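Local coordinates for protein acyl-coenzyme A oxidase 3 (Yarrowia lipolytica, PDB 5YS9) that uses FAD to oxidise acyl-CoA substrates of different chain lengths to 2-enoyl-CoAs, with O2 becoming hydrogen peroxide, in peroxisomal fatty acid beta-oxidation, at residues Arg326-Arg331 against Thr343-Tyr348; Glu186-Thr191 against Phe266-Ile271. All coordinates share one frame; numbering follows the deposited sequence.

Interaction 1: Arg326-Arg331 against Thr343-Tyr348; sequences RYACVR and TKIIDY. With FAD (flavin-adenine dinucleotide), chain D.
CD1 of I345 comes up obliquely to the ring of Y327, 4.4 Å from its CD2, and CB of R331 lies over one face of that ring near the rim. The Y348 ring is sandwiched: FAD N1A sits over one face and CG2 of T343 over the opposite one. The R331 guanidinium meets FAD O2A at its edge, near its plane. R331 NE and NH2 both donate to FAD O2A, NH2 at 2.7 Å. R331 has CG anti to its N (chi1 169°) and a bend at chi2, which carry the guanidinium to the cofactor. R331 O stays behind and accepts from I345 N at 2.9 Å, nearly in line with its C=O. This turn between helices 300-330 and 349-385 has two more ties. I346 N donates to A328 O at 3.1 Å from above the carbonyl plane, and K344 NZ reaches C329 O at 3.1 Å. CD1 of I345 also touches the ribose, 3.6 Å from FAD O4B. R331 NH1 is also held by Y656 OH of the same chain and by L165 O of the second subunit. The loop thus shapes the adenosine end of the pocket, and the R331 charge probably offsets that of the diphosphate.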
loop_
_atom_site.group_PDB
_atom_site.type_symbol
_atom_site.label_atom_id
_atom_site.label_comp_id
_atom_site.label_asym_id
_atom_site.label_seq_id
_atom_site.Cartn_x
_atom_site.Cartn_y
_atom_site.Cartn_z
ATOM N N ARG A 326 17.815 -9.875 4.060
ATOM C CA ARG A 326 18.842 -10.634 3.349
ATOM C C ARG A 326 19.350 -9.871 2.152
ATOM O O ARG A 326 20.574 -9.762 1.970
ATOM C CB ARG A 326 18.332 -12.006 2.903
ATOM C CG ARG A 326 18.269 -12.991 4.040
ATOM C CD ARG A 326 17.624 -14.275 3.585
ATOM N NE ARG A 326 17.407 -15.104 4.756
ATOM C CZ ARG A 326 16.870 -16.328 4.780
ATOM N NH1 ARG A 326 16.420 -16.901 3.674
ATOM N NH2 ARG A 326 16.748 -16.951 5.960
ATOM N N TYR A 327 18.428 -9.332 1.343
ATOM C CA TYR A 327 18.817 -8.370 0.304
ATOM C C TYR A 327 19.689 -7.274 0.871
ATOM O O TYR A 327 20.771 -7.009 0.376
ATOM C CB TYR A 327 17.611 -7.704 -0.351
ATOM C CG TYR A 327 17.959 -6.855 -1.549
ATOM C CD1 TYR A 327 18.536 -7.418 -2.672
ATOM C CD2 TYR A 327 17.696 -5.521 -1.567
ATOM C CE1 TYR A 327 18.892 -6.657 -3.759
ATOM C CE2 TYR A 327 18.048 -4.746 -2.650
ATOM C CZ TYR A 327 18.641 -5.325 -3.759
ATOM O OH TYR A 327 18.951 -4.564 -4.876
ATOM N N ALA A 328 19.240 -6.646 1.938
ATOM C CA ALA A 328 20.020 -5.567 2.526
ATOM C C ALA A 328 21.476 -5.945 2.910
ATOM O O ALA A 328 22.363 -5.077 2.879
ATOM C CB ALA A 328 19.271 -5.036 3.728
ATOM N N CYS A 329 21.705 -7.202 3.301
ATOM C CA CYS A 329 23.022 -7.630 3.798
ATOM C C CYS A 329 24.034 -7.784 2.685
ATOM O O CYS A 329 25.255 -7.744 2.934
ATOM C CB CYS A 329 22.927 -8.925 4.609
ATOM S SG CYS A 329 22.001 -8.715 6.182
ATOM N N VAL A 330 23.522 -7.968 1.477
ATOM C CA VAL A 330 24.358 -8.133 0.311
ATOM C C VAL A 330 24.351 -6.980 -0.678
ATOM O O VAL A 330 25.220 -6.907 -1.511
ATOM C CB VAL A 330 24.039 -9.442 -0.432
ATOM C CG1 VAL A 330 23.871 -10.574 0.549
ATOM C CG2 VAL A 330 22.818 -9.302 -1.310
ATOM N N ARG A 331 23.386 -6.078 -0.587
ATOM C CA ARG A 331 23.261 -5.048 -1.603
ATOM C C ARG A 331 24.099 -3.826 -1.307
ATOM O O ARG A 331 23.954 -3.210 -0.286
ATOM C CB ARG A 331 21.808 -4.650 -1.799
ATOM C CG ARG A 331 21.612 -3.406 -2.645
ATOM C CD ARG A 331 21.840 -3.651 -4.119
ATOM N NE ARG A 331 21.445 -2.497 -4.902
ATOM C CZ ARG A 331 21.213 -2.511 -6.203
ATOM N NH1 ARG A 331 21.345 -3.622 -6.884
ATOM N NH2 ARG A 331 20.846 -1.409 -6.814
ATOM N N THR A 343 29.144 0.746 0.246
ATOM C CA THR A 343 28.552 0.281 1.475
ATOM C C THR A 343 27.335 -0.585 1.206
ATOM O O THR A 343 26.516 -0.259 0.365
ATOM C CB THR A 343 28.154 1.489 2.343
ATOM O OG1 THR A 343 29.301 2.302 2.574
ATOM C CG2 THR A 343 27.603 1.058 3.658
ATOM N N LYS A 344 27.220 -1.684 1.935
ATOM C CA LYS A 344 26.008 -2.471 1.950
ATOM C C LYS A 344 24.939 -1.653 2.638
ATOM O O LYS A 344 25.196 -1.049 3.654
ATOM C CB LYS A 344 26.218 -3.778 2.714
ATOM C CG LYS A 344 27.455 -4.560 2.328
ATOM C CD LYS A 344 27.926 -5.412 3.479
ATOM C CE LYS A 344 28.501 -6.723 3.003
ATOM N NZ LYS A 344 28.173 -7.831 3.936
ATOM N N ILE A 345 23.733 -1.666 2.105
ATOM C CA ILE A 345 22.678 -0.810 2.614
ATOM C C ILE A 345 22.329 -1.127 4.064
ATOM O O ILE A 345 21.905 -0.264 4.807
ATOM C CB ILE A 345 21.433 -0.779 1.706
ATOM C CG1 ILE A 345 20.940 -2.182 1.382
ATOM C CG2 ILE A 345 21.749 -0.025 0.434
ATOM C CD1 ILE A 345 19.608 -2.206 0.684
ATOM N N ILE A 346 22.531 -2.370 4.460
ATOM C CA ILE A 346 22.271 -2.778 5.817
ATOM C C ILE A 346 23.135 -1.953 6.754
ATOM O O ILE A 346 22.742 -1.671 7.866
ATOM C CB ILE A 346 22.547 -4.272 6.028
ATOM C CG1 ILE A 346 21.971 -4.743 7.349
ATOM C CG2 ILE A 346 24.033 -4.558 6.007
ATOM C CD1 ILE A 346 20.500 -4.474 7.515
ATOM N N ASP A 347 24.335 -1.621 6.317
ATOM C CA ASP A 347 25.243 -0.776 7.081
ATOM C C ASP A 347 24.830 0.683 7.295
ATOM O O ASP A 347 25.283 1.309 8.222
ATOM C CB ASP A 347 26.664 -0.897 6.566
ATOM C CG ASP A 347 27.296 -2.186 6.964
ATOM O OD1 ASP A 347 26.993 -2.649 8.068
ATOM O OD2 ASP A 347 28.077 -2.739 6.175
ATOM N N TYR A 348 24.019 1.237 6.410
ATOM C CA TYR A 348 23.466 2.571 6.613
ATOM C C TYR A 348 22.514 2.637 7.792
ATOM O O TYR A 348 21.665 1.792 7.949
ATOM C CB TYR A 348 22.709 3.035 5.377
ATOM C CG TYR A 348 23.573 3.274 4.181
ATOM C CD1 TYR A 348 24.752 3.968 4.290
ATOM C CD2 TYR A 348 23.209 2.798 2.944
ATOM C CE1 TYR A 348 25.545 4.185 3.197
ATOM C CE2 TYR A 348 23.996 3.011 1.846
ATOM C CZ TYR A 348 25.162 3.705 1.981
ATOM O OH TYR A 348 25.948 3.920 0.891
HETATM P PA FAD D . 19.112 1.010 -5.020
HETATM O O1A FAD D . 19.586 2.292 -5.590
HETATM O O2A FAD D . 20.067 -0.058 -4.654
HETATM O O5B FAD D . 18.262 1.236 -3.713
HETATM C C5B FAD D . 17.677 0.080 -3.132
HETATM C C4B FAD D . 17.234 0.420 -1.735
HETATM O O4B FAD D . 18.374 0.798 -0.975
HETATM C C3B FAD D . 16.323 1.619 -1.805
HETATM O O3B FAD D . 15.210 1.432 -0.954
HETATM C C2B FAD D . 17.137 2.750 -1.259
HETATM O O2B FAD D . 16.298 3.642 -0.535
HETATM C C1B FAD D . 18.164 2.066 -0.386
HETATM N N9A FAD D . 19.366 2.892 -0.504
HETATM C C8A FAD D . 20.172 2.950 -1.568
HETATM N N7A FAD D . 21.162 3.834 -1.353
HETATM C C5A FAD D . 20.987 4.367 -0.140
HETATM C C6A FAD D . 21.671 5.367 0.699
HETATM N N6A FAD D . 22.783 5.998 0.284
HETATM N N1A FAD D . 21.146 5.624 1.902
HETATM C C2A FAD D . 20.043 5.005 2.334
HETATM N N3A FAD D . 19.369 4.092 1.633
HETATM C C4A FAD D . 19.790 3.745 0.412
HETATM N N1 FAD D . 15.865 2.246 -15.632
HETATM C C2 FAD D . 16.216 2.648 -16.861
HETATM O O2 FAD D . 17.356 3.059 -17.035
HETATM N N3 FAD D . 15.385 2.639 -17.894
HETATM C C4 FAD D . 14.144 2.221 -17.782
HETATM O O4 FAD D . 13.407 2.222 -18.756
HETATM C C4X FAD D . 13.671 1.758 -16.476
HETATM N N5 FAD D . 12.423 1.324 -16.298
HETATM C C5X FAD D . 12.021 0.895 -15.099
HETATM C C6 FAD D . 10.730 0.434 -14.964
HETATM C C7 FAD D . 10.293 -0.015 -13.744
HETATM C C7M FAD D . 8.888 -0.502 -13.598
HETATM C C8 FAD D . 11.214 -0.005 -12.590
HETATM C C8M FAD D . 10.748 -0.490 -11.257
HETATM C C9 FAD D . 12.502 0.460 -12.723
HETATM C C9A FAD D . 12.946 0.906 -13.945
HETATM N N10 FAD D . 14.258 1.380 -14.102
HETATM C C10 FAD D . 14.637 1.797 -15.373
HETATM C "C1'" FAD D . 15.228 1.405 -13.006
HETATM C "C2'" FAD D . 14.895 2.373 -11.869
HETATM O "O2'" FAD D . 15.281 3.696 -12.220
HETATM C "C3'" FAD D . 15.598 1.946 -10.579
HETATM O "O3'" FAD D . 14.827 0.919 -9.993
HETATM C "C4'" FAD D . 15.757 3.036 -9.532
HETATM O "O4'" FAD D . 16.080 4.253 -10.188
HETATM C "C5'" FAD D . 16.904 2.764 -8.571
HETATM O "O5'" FAD D . 16.630 1.813 -7.555
HETATM P P FAD D . 17.581 0.546 -7.378
HETATM O O1P FAD D . 16.831 -0.686 -7.710
HETATM O O2P FAD D . 18.841 0.828 -8.094
HETATM O O3P FAD D . 17.869 0.415 -5.825
#

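Interaction 2: Glu186-Thr191 against Phe266-Ile271; sequences EFIINT and FTNVRI
E186-T191 and F266-I271 run antiparallel as neighbouring strands, with F187-I271 and I189-V269 as hydrogen-bonded pairs and I188-R270 as the non-hydrogen-bonded pair between them. They belong to the beta domain in the middle of the acyl-CoA dehydrogenase and oxidase fold. The bond from I271 N to F187 O is 2.8 Å long and close to straight. The regular pairing is interrupted at N268, whose backbone is left-handed (phi 51°), and backbone bonding resumes with T191 N to F266 O. Here a side chain steps in: N190 OD1 accepts from N268 N in its carbonyl plane, on a lone pair. I189, V269 and I271 point to one face of the sheet, where F229 and V231 of strand 222-232 pack on them. CG2 of I189 lies over one face of the F266 ring, a CH-pi contact 4.0 Å from CG2 to the ring centroid. CD1 of I189 meets CD1 of I271 at 4.0 Å. At the far end E186 and R270 cross at about a right angle. R270 NH1 makes a salt bridge to E186 OE1, 3.2 Å away and in the guanidinium plane. Were E186 an alanine, the R270 guanidinium would probably lose this carboxylate and be freer to turn, and the bond between E186 OE1 and T184 OG1 would go too. T191 OG1, beside its own N (chi1 -54°), accepts from F266 N at 2.9 Å, nearly straight at 171°.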
loop_
_atom_site.group_PDB
_atom_site.type_symbol
_atom_site.label_atom_id
_atom_site.label_comp_id
_atom_site.label_asym_id
_atom_site.label_seq_id
_atom_site.Cartn_x
_atom_site.Cartn_y
_atom_site.Cartn_z
ATOM N N GLU A 186 -42.636 -23.813 6.098
ATOM C CA GLU A 186 -41.498 -23.375 5.312
ATOM C C GLU A 186 -41.071 -21.935 5.628
ATOM O O GLU A 186 -41.828 -21.148 6.198
ATOM C CB GLU A 186 -41.867 -23.493 3.833
ATOM C CG GLU A 186 -41.963 -24.938 3.319
ATOM C CD GLU A 186 -42.211 -25.008 1.810
ATOM O OE1 GLU A 186 -43.040 -24.231 1.287
ATOM O OE2 GLU A 186 -41.568 -25.835 1.137
ATOM N N PHE A 187 -39.830 -21.613 5.279
ATOM C CA PHE A 187 -39.411 -20.219 5.119
ATOM C C PHE A 187 -39.353 -19.855 3.637
ATOM O O PHE A 187 -38.952 -20.665 2.818
ATOM C CB PHE A 187 -38.060 -19.943 5.773
ATOM C CG PHE A 187 -38.090 -20.023 7.261
ATOM C CD1 PHE A 187 -38.712 -19.034 7.998
ATOM C CD2 PHE A 187 -37.499 -21.098 7.922
ATOM C CE1 PHE A 187 -38.731 -19.104 9.374
ATOM C CE2 PHE A 187 -37.532 -21.185 9.299
ATOM C CZ PHE A 187 -38.144 -20.181 10.031
ATOM N N ILE A 188 -39.777 -18.630 3.329
ATOM C CA ILE A 188 -39.551 -18.003 2.054
ATOM C C ILE A 188 -38.358 -17.050 2.206
ATOM O O ILE A 188 -38.466 -16.025 2.886
ATOM C CB ILE A 188 -40.776 -17.205 1.597
ATOM C CG1 ILE A 188 -42.011 -18.130 1.513
ATOM C CG2 ILE A 188 -40.509 -16.547 0.238
ATOM C CD1 ILE A 188 -43.277 -17.413 1.017
ATOM N N ILE A 189 -37.248 -17.381 1.534
ATOM C CA ILE A 189 -36.069 -16.526 1.467
ATOM C C ILE A 189 -36.161 -15.578 0.264
ATOM O O ILE A 189 -36.303 -16.037 -0.884
ATOM C CB ILE A 189 -34.770 -17.323 1.344
ATOM C CG1 ILE A 189 -34.702 -18.472 2.399
ATOM C CG2 ILE A 189 -33.585 -16.368 1.459
ATOM C CD1 ILE A 189 -35.020 -18.057 3.830
ATOM N N ASN A 190 -36.104 -14.264 0.533
ATOM C CA ASN A 190 -36.313 -13.273 -0.502
ATOM C C ASN A 190 -35.348 -12.099 -0.402
ATOM O O ASN A 190 -35.117 -11.533 0.677
ATOM C CB ASN A 190 -37.773 -12.771 -0.558
ATOM C CG ASN A 190 -38.093 -12.047 -1.861
ATOM O OD1 ASN A 190 -38.122 -12.657 -2.964
ATOM N ND2 ASN A 190 -38.275 -10.729 -1.763
ATOM N N THR A 191 -34.824 -11.736 -1.570
ATOM C CA THR A 191 -34.010 -10.553 -1.753
ATOM C C THR A 191 -34.972 -9.438 -2.279
ATOM O O THR A 191 -35.335 -9.443 -3.435
ATOM C CB THR A 191 -32.891 -10.846 -2.815
ATOM O OG1 THR A 191 -32.120 -12.016 -2.467
ATOM C CG2 THR A 191 -31.983 -9.629 -2.987
ATOM N N PHE A 266 -32.020 -14.364 -4.098
ATOM C CA PHE A 266 -33.091 -15.325 -3.801
ATOM C C PHE A 266 -34.431 -14.700 -4.124
ATOM O O PHE A 266 -34.725 -13.615 -3.663
ATOM C CB PHE A 266 -33.116 -15.642 -2.311
ATOM C CG PHE A 266 -31.804 -16.068 -1.762
ATOM C CD1 PHE A 266 -30.880 -15.109 -1.302
ATOM C CD2 PHE A 266 -31.495 -17.402 -1.644
ATOM C CE1 PHE A 266 -29.654 -15.497 -0.794
ATOM C CE2 PHE A 266 -30.262 -17.797 -1.117
ATOM C CZ PHE A 266 -29.340 -16.844 -0.720
ATOM N N THR A 267 -35.247 -15.388 -4.875
ATOM C CA THR A 267 -36.584 -14.907 -5.200
ATOM C C THR A 267 -37.566 -15.996 -4.800
ATOM O O THR A 267 -37.605 -17.086 -5.407
ATOM C CB THR A 267 -36.709 -14.575 -6.695
ATOM O OG1 THR A 267 -35.608 -13.731 -7.090
ATOM C CG2 THR A 267 -38.053 -13.875 -6.986
ATOM N N ASN A 268 -38.267 -15.741 -3.703
ATOM C CA ASN A 268 -39.312 -16.629 -3.227
ATOM C C ASN A 268 -38.894 -18.075 -3.108
ATOM O O ASN A 268 -39.637 -18.984 -3.438
ATOM C CB ASN A 268 -40.562 -16.437 -4.080
ATOM C CG ASN A 268 -41.018 -14.978 -4.053
ATOM O OD1 ASN A 268 -41.179 -14.386 -2.967
ATOM N ND2 ASN A 268 -41.151 -14.366 -5.236
ATOM N N VAL A 269 -37.694 -18.266 -2.583
ATOM C CA VAL A 269 -37.120 -19.594 -2.449
ATOM C C VAL A 269 -37.711 -20.251 -1.193
ATOM O O VAL A 269 -37.670 -19.695 -0.092
ATOM C CB VAL A 269 -35.595 -19.497 -2.363
ATOM C CG1 VAL A 269 -34.958 -20.818 -2.017
ATOM C CG2 VAL A 269 -35.068 -18.972 -3.678
ATOM N N ARG A 270 -38.266 -21.427 -1.388
ATOM C CA ARG A 270 -39.001 -22.113 -0.367
ATOM C C ARG A 270 -38.037 -23.074 0.305
ATOM O O ARG A 270 -37.406 -23.866 -0.370
ATOM C CB ARG A 270 -40.195 -22.831 -1.018
ATOM C CG ARG A 270 -41.297 -21.899 -1.568
ATOM C CD ARG A 270 -42.683 -22.369 -1.084
ATOM N NE ARG A 270 -43.861 -21.574 -1.504
ATOM C CZ ARG A 270 -44.999 -21.424 -0.799
ATOM N NH1 ARG A 270 -45.175 -21.987 0.406
ATOM N NH2 ARG A 270 -45.985 -20.682 -1.297
ATOM N N ILE A 271 -37.861 -22.965 1.619
ATOM C CA ILE A 271 -37.065 -23.955 2.362
ATOM C C ILE A 271 -37.858 -24.505 3.559
ATOM O O ILE A 271 -38.685 -23.788 4.109
ATOM C CB ILE A 271 -35.700 -23.412 2.874
ATOM C CG1 ILE A 271 -35.875 -22.271 3.845
ATOM C CG2 ILE A 271 -34.795 -22.989 1.723
ATOM C CD1 ILE A 271 -34.592 -21.921 4.544
#

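Overall arrangement
Interactions 1 and 2 lie on opposite sides of the chain's centre. Their centres are 62 Å apart and their nearest atoms about 46 Å, so neither touches the other. They follow one another along the chain: the beta domain of interaction 2 comes first, the helical domain of interaction 1 after it. Interaction 1 is part of an FAD pocket completed by T163, S169 and D457 of the second subunit. Interaction 2 contributes no residue to that pocket. The side chain of F266 is about 11 Å from a bound FAD, but this is the other cofactor of the dimer, not the one held by R331. Only interaction 1 touches a cofactor; interaction 2 is packing within the beta domain.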